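Local structure of methylocystis parvus OBBP MbnE (Methylocystis parvus OBBP, 5ICQ) at residues V68-F74 with L265-R269; G168-S172 with Y183-V188; L313-N317 with P591-I597. The protein probably binds the copper chelator methanobactin in the periplasm, as a solute-binding protein that takes part in its transport. One frame throughout, in Å; residues are numbered along the deposited sequence.

Interaction 1 of 3, residues V68-F74 with L265-R269; sequences VGLPGTF and LQYFR
V68 to P71 and L265 to F268 pair as neighbouring parallel strands of a mixed four-stranded sheet, with strand 65-71 at its edge. Their segment axes come within 4.6 Å. The tight part is the face carrying L70 and Y267. CG of Y267 stands anti to the carbonyl carbon, beside the backbone N (chi1 -80°), which lays the ring alongside L70. L70 CB packs over one face, 4.1 Å from the Y267 ring centroid, a CH-pi contact. Over the opposite face comes F74, its CD1 3.5 Å from Y267 CD1; the two ring planes are inclined at 46°. L70 CD1 reaches further along the tyrosine, 3.4 Å from Y267 OH. That hydroxyl is hydrogen-bonded to Q89 N. Replacing this tyrosine by an alanine is likely to open a gap between L70 and F74 and leave Q89 N without its hydroxyl partner. The other face is looser. There partly exposed Q266 turns its amide to D264, and F268, also partly exposed, leans on helix 271-279. Q266 N donates to V68 O at 2.8 Å, almost straight. Past the strand end, G72 N still reaches F268 O at 2.9 Å, bent to 142° at the hydrogen.

Interaction 2 of 3, residues G168-S172 with Y183-V188; sequences GLVKS and YDLTGV
K171 and S172 both meet D184 through backbone hydrogen bonds. K171 N donates to D184 O at 2.7 Å. S172 N points to the same oxygen, but this bond is weak. In return, D184 N donates to S172 O at 2.8 Å. Y183 CA also brings its hydrogen toward S172 O.

Polar side chains add a second group of bonds. K171 NZ donates to T186 O at 3.1 Å. The lysine chain bends at chi2 (-56°) and again at chi4 (-69°), which curls the amine back over the turn. Its CB lies close to the D184 carboxylate, 3.0 Å from OD1, yet the ammonium group itself stays well away from that oxygen. D184 OD1 is held by T186 and R126 instead. T186 N and T186 OG1 both donate to it, the latter at 2.8 Å from the syn side. The bond from T186 N makes an Asx turn. R126 forms a salt bridge to the same oxygen, which probably favours the charged carboxylate.

Two residues facing one make a classic beta bulge. It lies at the open end of the beta hairpin formed by strands 172-175 and 180-184, where the chain enters from helix 161-168. This hairpin belongs to a larger antiparallel sheet.

Apolar contacts form the third group. V170 splits its two methyls. CG1 is anti to the backbone N (chi1 174°) and meets the edge of the Y183 ring at CD1, while CG2 touches L185 CD2 at 3.8 Å. The Y183 ring also meets F152 of helix 145-158. L169 crosses V188 at about a right angle, with L169 CB 3.7 Å from V188 CG2. L185 and L169 both reach L193 of helix 193-198.

Interaction 3 of 3, residues L313-N317 with P591-I597; sequences LKNEN and PRYGSPI
N315 sends its side chain into the bend of P591 to I597. Here the loop between strands 308-313 and 322-326 meets the loop between strands 584-585 and 606-607. The first torsion (chi1 66°) sets CG between the backbone N and the carbonyl carbon, which turns the amide toward the second loop. N315 CB comes first, 3.3 Å from R592 O. CG lies equally near the same oxygen. At the tip, N315 OD1 accepts from N317 N at 3.0 Å, closing an Asx turn, and a water lies between OD1 and G594 O. N317 N sits above the carbonyl plane, not on a lone pair. N315 ND2 spends its hydrogens across the contact, one on G594 O at 3.2 Å, in the carbonyl plane and on a lone pair. The other goes to P591 O at the same length, from above that carbonyl plane. Both acceptors lie close to the amide plane of N315, so both bonds resist a turn of the amide about CB-CG. I597 CG1 touches ND2, and I597 CD1 rests on L313 CB.

Around this amide the two loops are tied again. E316 N donates to R592 O, and N317 OD1 accepts from G594 N at 2.9 Å.

E316 and exposed R592 add a salt bridge. The arginine grips side-on. R592 NH2 meets E316 OE1 at 2.7 Å on its syn lone pair, nearly straight. R592 NE meets E316 OE2 at 2.6 Å from above the carboxylate plane. A water links E316 OE1 to Y593 OH. Y593 packs on P107 and A503.

With both N-H groups of N315 used by carbonyls of one loop, and its oxygen engaged by N317 N, the bonding pattern fixes the amide's rotation. The paired charges of E316 and R592 probably steady each other.

Overall arrangement
The three contacts do not touch. Interaction 3 is the most central, its centre about 12 Å from the centre of the chain; the centres of interactions 1 and 2 lie about 21 and 27 Å from that same point. Interaction 1 joins strands far apart in sequence, and interaction 2 is nested inside the loop it closes, yet their centres are 40 Å apart. Interactions 1 and 3 are nearer neighbours, with nearest atoms about 9 Å apart. Interaction 2 keeps about 24 Å between its nearest atoms and those of interaction 3. Segment 313-317 leads on to strand 322-326 of the eight-stranded sheet, consistent with a place near the junction of the two lobes usual in this family.

Interaction 1 of 3, residues V68-F74 with L265-R269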
ATOM      1  N   VAL A  68       6.206  -4.449  21.472  1.00 10.46           N
ATOM      2  CA  VAL A  68       6.188  -3.788  20.173  1.00 12.35           C
ATOM      3  C   VAL A  68       6.374  -2.294  20.393  1.00 12.74           C
ATOM      4  O   VAL A  68       5.808  -1.722  21.334  1.00 17.88           O
ATOM      5  CB  VAL A  68       4.850  -4.075  19.457  1.00 21.72           C
ATOM      6  CG1 VAL A  68       4.645  -3.147  18.278  1.00 24.59           C
ATOM      7  CG2 VAL A  68       4.787  -5.530  19.019  1.00 22.87           C
ATOM      8  N   GLY A  69       7.181  -1.667  19.544  1.00 12.33           N
ATOM      9  CA  GLY A  69       7.403  -0.234  19.633  1.00 10.90           C
ATOM     10  C   GLY A  69       7.038   0.485  18.349  1.00 13.99           C
ATOM     11  O   GLY A  69       7.417   0.061  17.251  1.00 17.80           O
ATOM     12  N   LEU A  70       6.313   1.587  18.476  1.00 17.72           N
ATOM     13  CA  LEU A  70       5.815   2.338  17.339  1.00 12.32           C
ATOM     14  C   LEU A  70       6.150   3.811  17.506  1.00 14.25           C
ATOM     15  O   LEU A  70       6.165   4.325  18.629  1.00 16.53           O
ATOM     16  CB  LEU A  70       4.293   2.177  17.201  1.00 15.18           C
ATOM     17  CG  LEU A  70       3.809   0.783  16.812  1.00 25.35           C
ATOM     18  CD1 LEU A  70       2.294   0.668  16.964  1.00 26.43           C
ATOM     19  CD2 LEU A  70       4.249   0.465  15.379  1.00 23.41           C
ATOM     20  N   PRO A  71       6.418   4.516  16.411  1.00 19.31           N
ATOM     21  CA  PRO A  71       6.669   5.954  16.510  1.00 22.90           C
ATOM     22  C   PRO A  71       5.363   6.729  16.575  1.00 25.88           C
ATOM     23  O   PRO A  71       4.319   6.284  16.092  1.00 30.02           O
ATOM     24  CB  PRO A  71       7.431   6.260  15.216  1.00 28.02           C
ATOM     25  CG  PRO A  71       6.833   5.307  14.232  1.00 31.55           C
ATOM     26  CD  PRO A  71       6.456   4.050  15.015  1.00 28.77           C
ATOM     27  N   GLY A  72       5.428   7.906  17.187  1.00 26.83           N
ATOM     28  CA  GLY A  72       4.262   8.769  17.209  1.00 24.35           C
ATOM     29  C   GLY A  72       3.398   8.591  18.438  1.00 22.72           C
ATOM     30  O   GLY A  72       3.909   8.361  19.540  1.00 21.16           O
ATOM     31  N   THR A  73       2.082   8.704  18.270  1.00 22.16           N
ATOM     32  CA  THR A  73       1.176   8.676  19.408  1.00 25.06           C
ATOM     33  C   THR A  73      -0.181   8.163  18.944  1.00 17.38           C
ATOM     34  O   THR A  73      -0.382   7.853  17.769  1.00 16.85           O
ATOM     35  CB  THR A  73       1.060  10.064  20.048  1.00 25.95           C
ATOM     36  OG1 THR A  73       0.338   9.965  21.282  1.00 30.54           O
ATOM     37  CG2 THR A  73       0.337  11.023  19.112  1.00 27.03           C
ATOM     38  N   PHE A  74      -1.119   8.073  19.884  1.00 19.14           N
ATOM     39  CA  PHE A  74      -2.485   7.691  19.559  1.00 19.57           C
ATOM     40  C   PHE A  74      -3.409   8.278  20.612  1.00 19.32           C
ATOM     41  O   PHE A  74      -3.005   8.525  21.751  1.00 21.21           O
ATOM     42  CB  PHE A  74      -2.653   6.161  19.497  1.00 18.53           C
ATOM     43  CG  PHE A  74      -2.640   5.497  20.845  1.00 21.94           C
ATOM     44  CD1 PHE A  74      -1.440   5.222  21.484  1.00 17.20           C
ATOM     45  CD2 PHE A  74      -3.827   5.152  21.478  1.00 18.59           C
ATOM     46  CE1 PHE A  74      -1.415   4.609  22.727  1.00 17.08           C
ATOM     47  CE2 PHE A  74      -3.811   4.542  22.728  1.00 19.63           C
ATOM     48  CZ  PHE A  74      -2.602   4.266  23.349  1.00 19.99           C
ATOM     49  N   LEU A 265       1.967  -2.736  23.068  1.00 12.70           N
ATOM     50  CA  LEU A 265       2.301  -1.781  22.015  1.00 12.51           C
ATOM     51  C   LEU A 265       2.658  -0.455  22.676  1.00 17.91           C
ATOM     52  O   LEU A 265       1.781   0.227  23.214  1.00 18.61           O
ATOM     53  CB  LEU A 265       1.142  -1.598  21.036  1.00 14.40           C
ATOM     54  CG  LEU A 265       0.741  -2.847  20.236  1.00 21.86           C
ATOM     55  CD1 LEU A 265      -0.403  -3.585  20.918  1.00 18.13           C
ATOM     56  CD2 LEU A 265       0.372  -2.499  18.802  1.00 23.82           C
ATOM     57  N   GLN A 266       3.933  -0.086  22.623  1.00 16.74           N
ATOM     58  CA  GLN A 266       4.424   1.138  23.251  1.00 16.77           C
ATOM     59  C   GLN A 266       4.752   2.175  22.187  1.00 17.13           C
ATOM     60  O   GLN A 266       5.362   1.852  21.163  1.00 16.64           O
ATOM     61  CB  GLN A 266       5.674   0.875  24.087  1.00 20.51           C
ATOM     62  CG  GLN A 266       5.545  -0.215  25.123  1.00 27.76           C
ATOM     63  CD  GLN A 266       6.864  -0.456  25.832  1.00 27.92           C
ATOM     64  OE1 GLN A 266       7.734   0.410  25.836  1.00 30.40           O
ATOM     65  NE2 GLN A 266       7.018  -1.630  26.432  1.00 28.60           N
ATOM     66  N   TYR A 267       4.370   3.423  22.450  1.00 17.44           N
ATOM     67  CA  TYR A 267       4.552   4.516  21.508  1.00 15.06           C
ATOM     68  C   TYR A 267       5.692   5.420  21.962  1.00 16.71           C
ATOM     69  O   TYR A 267       5.849   5.683  23.159  1.00 16.06           O
ATOM     70  CB  TYR A 267       3.251   5.315  21.342  1.00 17.03           C
ATOM     71  CG  TYR A 267       2.282   4.620  20.406  1.00 21.99           C
ATOM     72  CD1 TYR A 267       1.553   3.509  20.825  1.00 18.34           C
ATOM     73  CD2 TYR A 267       2.122   5.054  19.101  1.00 19.60           C
ATOM     74  CE1 TYR A 267       0.685   2.863  19.969  1.00 18.33           C
ATOM     75  CE2 TYR A 267       1.251   4.410  18.233  1.00 19.51           C
ATOM     76  CZ  TYR A 267       0.532   3.317  18.683  1.00 20.68           C
ATOM     77  OH  TYR A 267      -0.333   2.678  17.828  1.00 23.88           O
ATOM     78  N   PHE A 268       6.484   5.883  20.995  1.00 19.36           N
ATOM     79  CA  PHE A 268       7.712   6.617  21.265  1.00 20.71           C
ATOM     80  C   PHE A 268       7.734   7.916  20.473  1.00 24.37           C
ATOM     81  O   PHE A 268       7.355   7.943  19.298  1.00 25.21           O
ATOM     82  CB  PHE A 268       8.963   5.777  20.917  1.00 18.71           C
ATOM     83  CG  PHE A 268       9.218   4.639  21.874  1.00 20.77           C
ATOM     84  CD1 PHE A 268       8.576   3.421  21.712  1.00 18.34           C
ATOM     85  CD2 PHE A 268      10.096   4.793  22.941  1.00 21.87           C
ATOM     86  CE1 PHE A 268       8.809   2.377  22.599  1.00 15.02           C
ATOM     87  CE2 PHE A 268      10.331   3.754  23.832  1.00 27.38           C
ATOM     88  CZ  PHE A 268       9.682   2.544  23.662  1.00 22.09           C
ATOM     89  N   ARG A 269       8.212   8.975  21.135  1.00 36.66           N
ATOM     90  CA  ARG A 269       8.427  10.322  20.605  1.00 47.09           C
ATOM     91  C   ARG A 269       8.898  10.339  19.157  1.00 38.88           C
ATOM     92  O   ARG A 269       8.200  10.844  18.272  1.00 38.09           O
ATOM     93  CB  ARG A 269       9.467  11.072  21.455  1.00 59.42           C
ATOM     94  CG  ARG A 269       9.028  11.496  22.859  1.00 66.80           C
ATOM     95  CD  ARG A 269       8.816  10.310  23.794  1.00 72.32           C
ATOM     96  NE  ARG A 269      10.025   9.510  23.976  1.00 71.82           N
ATOM     97  CZ  ARG A 269      10.052   8.333  24.594  1.00 69.49           C
ATOM     98  NH1 ARG A 269       8.935   7.812  25.082  1.00 67.60           N
ATOM     99  NH2 ARG A 269      11.196   7.675  24.725  1.00 70.95           N
TER

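Interaction 2 of 3, residues G168-S172 with Y183-V188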
ATOM      1  N   GLY A 168     -22.073   1.935  -0.578  1.00 17.62           N
ATOM      2  CA  GLY A 168     -23.185   2.621  -1.211  1.00 18.62           C
ATOM      3  C   GLY A 168     -23.603   2.032  -2.543  1.00 24.84           C
ATOM      4  O   GLY A 168     -24.703   2.321  -3.014  1.00 22.82           O
ATOM      5  N   LEU A 169     -22.751   1.212  -3.163  1.00 22.92           N
ATOM      6  CA  LEU A 169     -23.110   0.584  -4.428  1.00 22.59           C
ATOM      7  C   LEU A 169     -24.041  -0.604  -4.244  1.00 25.62           C
ATOM      8  O   LEU A 169     -24.705  -1.006  -5.205  1.00 22.21           O
ATOM      9  CB  LEU A 169     -21.854   0.126  -5.175  1.00 24.24           C
ATOM     10  CG  LEU A 169     -20.840   1.176  -5.626  1.00 23.66           C
ATOM     11  CD1 LEU A 169     -19.575   0.496  -6.124  1.00 24.19           C
ATOM     12  CD2 LEU A 169     -21.440   2.042  -6.721  1.00 22.92           C
ATOM     13  N   VAL A 170     -24.103  -1.171  -3.036  1.00 20.43           N
ATOM     14  CA  VAL A 170     -24.923  -2.353  -2.803  1.00 16.97           C
ATOM     15  C   VAL A 170     -26.392  -2.009  -3.005  1.00 20.03           C
ATOM     16  O   VAL A 170     -26.878  -0.990  -2.505  1.00 22.13           O
ATOM     17  CB  VAL A 170     -24.671  -2.897  -1.388  1.00 17.90           C
ATOM     18  CG1 VAL A 170     -25.628  -4.036  -1.077  1.00 20.71           C
ATOM     19  CG2 VAL A 170     -23.228  -3.356  -1.254  1.00 16.60           C
ATOM     20  N   LYS A 171     -27.116  -2.877  -3.717  1.00 20.84           N
ATOM     21  CA  LYS A 171     -28.533  -2.607  -3.954  1.00 24.98           C
ATOM     22  C   LYS A 171     -29.383  -2.950  -2.735  1.00 29.42           C
ATOM     23  O   LYS A 171     -30.283  -2.185  -2.370  1.00 27.13           O
ATOM     24  CB  LYS A 171     -29.019  -3.375  -5.179  1.00 26.99           C
ATOM     25  CG  LYS A 171     -28.421  -2.895  -6.494  1.00 33.41           C
ATOM     26  CD  LYS A 171     -28.685  -1.410  -6.685  1.00 41.51           C
ATOM     27  CE  LYS A 171     -28.422  -0.961  -8.120  1.00 49.83           C
ATOM     28  NZ  LYS A 171     -26.978  -1.010  -8.469  1.00 53.97           N
ATOM     29  N   SER A 172     -29.126  -4.084  -2.089  1.00 23.84           N
ATOM     30  CA  SER A 172     -29.798  -4.381  -0.832  1.00 26.02           C
ATOM     31  C   SER A 172     -28.917  -5.295   0.003  1.00 23.02           C
ATOM     32  O   SER A 172     -28.112  -6.059  -0.531  1.00 20.78           O
ATOM     33  CB  SER A 172     -31.176  -5.027  -1.036  1.00 27.61           C
ATOM     34  OG  SER A 172     -31.067  -6.386  -1.418  1.00 29.99           O
ATOM     35  N   TYR A 183     -26.216 -10.002   0.027  1.00 16.97           N
ATOM     36  CA  TYR A 183     -25.977  -8.712  -0.612  1.00 14.53           C
ATOM     37  C   TYR A 183     -26.391  -8.789  -2.084  1.00 23.64           C
ATOM     38  O   TYR A 183     -25.886  -9.643  -2.830  1.00 21.07           O
ATOM     39  CB  TYR A 183     -24.509  -8.295  -0.510  1.00 15.69           C
ATOM     40  CG  TYR A 183     -24.035  -7.936   0.881  1.00 19.75           C
ATOM     41  CD1 TYR A 183     -24.376  -6.721   1.459  1.00 21.63           C
ATOM     42  CD2 TYR A 183     -23.191  -8.786   1.592  1.00 19.29           C
ATOM     43  CE1 TYR A 183     -23.927  -6.376   2.718  1.00 20.62           C
ATOM     44  CE2 TYR A 183     -22.734  -8.445   2.859  1.00 16.84           C
ATOM     45  CZ  TYR A 183     -23.101  -7.239   3.414  1.00 19.05           C
ATOM     46  OH  TYR A 183     -22.647  -6.905   4.672  1.00 18.74           O
ATOM     47  N   ASP A 184     -27.304  -7.896  -2.483  1.00 23.64           N
ATOM     48  CA  ASP A 184     -27.721  -7.690  -3.866  1.00 22.20           C
ATOM     49  C   ASP A 184     -26.789  -6.704  -4.560  1.00 16.88           C
ATOM     50  O   ASP A 184     -26.767  -5.518  -4.217  1.00 23.17           O
ATOM     51  CB  ASP A 184     -29.176  -7.223  -3.832  1.00 26.63           C
ATOM     52  CG  ASP A 184     -29.703  -6.680  -5.172  1.00 46.88           C
ATOM     53  OD1 ASP A 184     -28.964  -6.259  -6.054  1.00 61.47           O
ATOM     54  OD2 ASP A 184     -30.935  -6.736  -5.357  1.00 47.71           O
ATOM     55  N   LEU A 185     -26.050  -7.181  -5.571  1.00 16.64           N
ATOM     56  CA  LEU A 185     -25.167  -6.322  -6.355  1.00 18.31           C
ATOM     57  C   LEU A 185     -25.598  -6.231  -7.822  1.00 28.24           C
ATOM     58  O   LEU A 185     -24.761  -5.982  -8.686  1.00 29.94           O
ATOM     59  CB  LEU A 185     -23.714  -6.804  -6.270  1.00 24.35           C
ATOM     60  CG  LEU A 185     -23.183  -7.262  -4.906  1.00 25.78           C
ATOM     61  CD1 LEU A 185     -21.730  -7.749  -5.021  1.00 22.11           C
ATOM     62  CD2 LEU A 185     -23.302  -6.148  -3.903  1.00 20.65           C
ATOM     63  N   THR A 186     -26.880  -6.439  -8.143  1.00 30.65           N
ATOM     64  CA  THR A 186     -27.290  -6.359  -9.549  1.00 29.85           C
ATOM     65  C   THR A 186     -27.057  -4.966 -10.117  1.00 32.50           C
ATOM     66  O   THR A 186     -27.401  -3.958  -9.492  1.00 30.42           O
ATOM     67  CB  THR A 186     -28.758  -6.742  -9.752  1.00 39.33           C
ATOM     68  OG1 THR A 186     -29.581  -6.142  -8.746  1.00 42.58           O
ATOM     69  CG2 THR A 186     -28.959  -8.256  -9.849  1.00 41.87           C
ATOM     70  N   GLY A 187     -26.471  -4.919 -11.314  1.00 33.15           N
ATOM     71  CA  GLY A 187     -26.273  -3.682 -12.030  1.00 34.75           C
ATOM     72  C   GLY A 187     -25.047  -2.885 -11.647  1.00 43.37           C
ATOM     73  O   GLY A 187     -24.832  -1.810 -12.221  1.00 43.97           O
ATOM     74  N   VAL A 188     -24.231  -3.362 -10.707  1.00 42.09           N
ATOM     75  CA  VAL A 188     -23.071  -2.574 -10.287  1.00 40.37           C
ATOM     76  C   VAL A 188     -21.858  -2.844 -11.175  1.00 33.14           C
ATOM     77  O   VAL A 188     -21.152  -1.909 -11.555  1.00 40.52           O
ATOM     78  CB  VAL A 188     -22.751  -2.806  -8.789  1.00 44.34           C
ATOM     79  CG1 VAL A 188     -22.312  -4.228  -8.518  1.00 46.84           C
ATOM     80  CG2 VAL A 188     -21.673  -1.832  -8.319  1.00 42.20           C
TER

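Interaction 3 of 3, residues L313-N317 with P591-I597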
ATOM      1  N   LEU A 313      14.799  -9.008   4.296  1.00 11.95           N
ATOM      2  CA  LEU A 313      13.859  -9.977   3.751  1.00 14.66           C
ATOM      3  C   LEU A 313      13.195  -9.423   2.498  1.00 12.24           C
ATOM      4  O   LEU A 313      12.962  -8.218   2.372  1.00 13.18           O
ATOM      5  CB  LEU A 313      12.782 -10.350   4.777  1.00 18.61           C
ATOM      6  CG  LEU A 313      13.264 -10.819   6.152  1.00 23.56           C
ATOM      7  CD1 LEU A 313      12.065 -11.077   7.063  1.00 24.68           C
ATOM      8  CD2 LEU A 313      14.119 -12.068   6.028  1.00 21.06           C
ATOM      9  N   LYS A 314      12.880 -10.320   1.572  1.00 15.18           N
ATOM     10  CA  LYS A 314      12.225  -9.948   0.327  1.00 16.79           C
ATOM     11  C   LYS A 314      11.085 -10.913   0.063  1.00 15.86           C
ATOM     12  O   LYS A 314      11.211 -12.115   0.324  1.00 14.00           O
ATOM     13  CB  LYS A 314      13.209  -9.988  -0.852  1.00 22.37           C
ATOM     14  CG  LYS A 314      12.719  -9.247  -2.094  1.00 31.23           C
ATOM     15  CD  LYS A 314      13.638  -9.498  -3.279  1.00 40.19           C
ATOM     16  CE  LYS A 314      13.440  -8.464  -4.387  1.00 49.74           C
ATOM     17  NZ  LYS A 314      12.278  -7.549  -4.154  1.00 53.24           N
ATOM     18  N   ASN A 315       9.977 -10.409  -0.467  1.00 13.75           N
ATOM     19  CA  ASN A 315       8.961 -11.307  -1.004  1.00 14.80           C
ATOM     20  C   ASN A 315       8.595 -10.813  -2.404  1.00 16.54           C
ATOM     21  O   ASN A 315       9.355 -10.103  -3.077  1.00 14.23           O
ATOM     22  CB  ASN A 315       7.766 -11.466  -0.038  1.00 13.44           C
ATOM     23  CG  ASN A 315       6.974 -10.187   0.161  1.00 16.27           C
ATOM     24  OD1 ASN A 315       7.216  -9.177  -0.503  1.00 13.44           O
ATOM     25  ND2 ASN A 315       6.002 -10.232   1.082  1.00 13.23           N
ATOM     26  N   GLU A 316       7.424 -11.215  -2.884  1.00 12.91           N
ATOM     27  CA  GLU A 316       7.014 -10.915  -4.246  1.00 17.63           C
ATOM     28  C   GLU A 316       6.085  -9.714  -4.328  1.00 13.61           C
ATOM     29  O   GLU A 316       5.509  -9.466  -5.390  1.00 10.52           O
ATOM     30  CB  GLU A 316       6.366 -12.145  -4.872  1.00 18.63           C
ATOM     31  CG  GLU A 316       7.337 -13.318  -4.946  1.00 33.03           C
ATOM     32  CD  GLU A 316       6.662 -14.622  -5.301  1.00 40.11           C
ATOM     33  OE1 GLU A 316       6.102 -14.719  -6.413  1.00 47.76           O
ATOM     34  OE2 GLU A 316       6.692 -15.550  -4.466  1.00 40.00           O
ATOM     35  N   ASN A 317       5.938  -8.963  -3.248  1.00 12.24           N
ATOM     36  CA  ASN A 317       5.127  -7.754  -3.298  1.00 14.56           C
ATOM     37  C   ASN A 317       5.790  -6.722  -4.207  1.00 17.86           C
ATOM     38  O   ASN A 317       6.996  -6.494  -4.093  1.00 12.92           O
ATOM     39  CB  ASN A 317       4.952  -7.172  -1.902  1.00 13.26           C
ATOM     40  CG  ASN A 317       3.685  -6.366  -1.772  1.00 13.92           C
ATOM     41  OD1 ASN A 317       2.588  -6.918  -1.822  1.00 16.19           O
ATOM     42  ND2 ASN A 317       3.824  -5.051  -1.615  1.00 14.95           N
ATOM     43  N   PRO A 591       5.270 -14.933   4.130  1.00 16.92           N
ATOM     44  CA  PRO A 591       4.233 -14.758   3.101  1.00 19.89           C
ATOM     45  C   PRO A 591       4.800 -14.167   1.820  1.00 11.82           C
ATOM     46  O   PRO A 591       5.672 -13.295   1.856  1.00 13.86           O
ATOM     47  CB  PRO A 591       3.234 -13.797   3.760  1.00 16.56           C
ATOM     48  CG  PRO A 591       4.002 -13.099   4.795  1.00 19.99           C
ATOM     49  CD  PRO A 591       5.009 -14.094   5.310  1.00 15.01           C
ATOM     50  N   ARG A 592       4.280 -14.643   0.680  1.00 13.97           N
ATOM     51  CA  ARG A 592       4.774 -14.189  -0.621  1.00 16.86           C
ATOM     52  C   ARG A 592       4.399 -12.740  -0.924  1.00 13.53           C
ATOM     53  O   ARG A 592       5.057 -12.100  -1.760  1.00 13.10           O
ATOM     54  CB  ARG A 592       4.228 -15.076  -1.748  1.00 13.69           C
ATOM     55  CG  ARG A 592       4.682 -16.523  -1.717  1.00 25.16           C
ATOM     56  CD  ARG A 592       4.057 -17.334  -2.851  1.00 30.62           C
ATOM     57  NE  ARG A 592       4.459 -16.849  -4.176  1.00 44.71           N
ATOM     58  CZ  ARG A 592       4.005 -17.337  -5.332  1.00 45.07           C
ATOM     59  NH1 ARG A 592       3.121 -18.327  -5.341  1.00 40.58           N
ATOM     60  NH2 ARG A 592       4.434 -16.836  -6.484  1.00 40.53           N
ATOM     61  N   TYR A 593       3.345 -12.218  -0.303  1.00 12.27           N
ATOM     62  CA  TYR A 593       2.855 -10.888  -0.632  1.00 17.13           C
ATOM     63  C   TYR A 593       2.700 -10.059   0.635  1.00 19.79           C
ATOM     64  O   TYR A 593       2.888 -10.543   1.756  1.00 13.73           O
ATOM     65  CB  TYR A 593       1.529 -10.955  -1.416  1.00 12.63           C
ATOM     66  CG  TYR A 593       1.708 -11.631  -2.741  1.00 14.16           C
ATOM     67  CD1 TYR A 593       2.235 -10.942  -3.831  1.00 17.39           C
ATOM     68  CD2 TYR A 593       1.405 -12.978  -2.897  1.00 11.30           C
ATOM     69  CE1 TYR A 593       2.427 -11.577  -5.048  1.00 16.55           C
ATOM     70  CE2 TYR A 593       1.592 -13.616  -4.100  1.00 14.66           C
ATOM     71  CZ  TYR A 593       2.103 -12.918  -5.171  1.00 20.11           C
ATOM     72  OH  TYR A 593       2.272 -13.586  -6.361  1.00 22.02           O
ATOM     73  N   GLY A 594       2.381  -8.783   0.431  1.00 18.54           N
ATOM     74  CA  GLY A 594       2.207  -7.861   1.532  1.00 24.14           C
ATOM     75  C   GLY A 594       3.428  -7.021   1.838  1.00 20.36           C
ATOM     76  O   GLY A 594       4.566  -7.482   1.724  1.00 16.65           O
ATOM     77  N   SER A 595       3.194  -5.777   2.231  1.00 13.42           N
ATOM     78  CA  SER A 595       4.254  -4.915   2.732  1.00 17.87           C
ATOM     79  C   SER A 595       3.648  -4.014   3.806  1.00 21.17           C
ATOM     80  O   SER A 595       2.607  -3.414   3.574  1.00 23.09           O
ATOM     81  CB  SER A 595       4.880  -4.081   1.610  1.00 29.02           C
ATOM     82  OG  SER A 595       5.985  -3.325   2.092  1.00 25.98           O
ATOM     83  N   PRO A 596       4.271  -3.941   4.998  1.00 19.78           N
ATOM     84  CA  PRO A 596       5.436  -4.709   5.458  1.00 16.40           C
ATOM     85  C   PRO A 596       5.152  -6.202   5.453  1.00 15.13           C
ATOM     86  O   PRO A 596       3.984  -6.592   5.436  1.00 13.90           O
ATOM     87  CB  PRO A 596       5.652  -4.214   6.895  1.00 24.14           C
ATOM     88  CG  PRO A 596       4.956  -2.894   6.962  1.00 29.78           C
ATOM     89  CD  PRO A 596       3.795  -2.993   6.023  1.00 24.14           C
ATOM     90  N   ILE A 597       6.199  -7.022   5.458  1.00 11.74           N
ATOM     91  CA  ILE A 597       5.995  -8.464   5.340  1.00 11.05           C
ATOM     92  C   ILE A 597       5.254  -9.016   6.556  1.00 16.03           C
ATOM     93  O   ILE A 597       4.426  -9.927   6.430  1.00 12.08           O
ATOM     94  CB  ILE A 597       7.341  -9.169   5.117  1.00 14.27           C
ATOM     95  CG1 ILE A 597       7.913  -8.776   3.748  1.00 15.95           C
ATOM     96  CG2 ILE A 597       7.165 -10.685   5.196  1.00 15.14           C
ATOM     97  CD1 ILE A 597       9.354  -9.238   3.515  1.00 17.45           C
TER
HETATM   98  O   HOH W   1       7.013  -6.503   0.817  1.00 25.81           O
HETATM   99  O   HOH W   2       4.615 -13.308  -7.991  1.00 30.51           O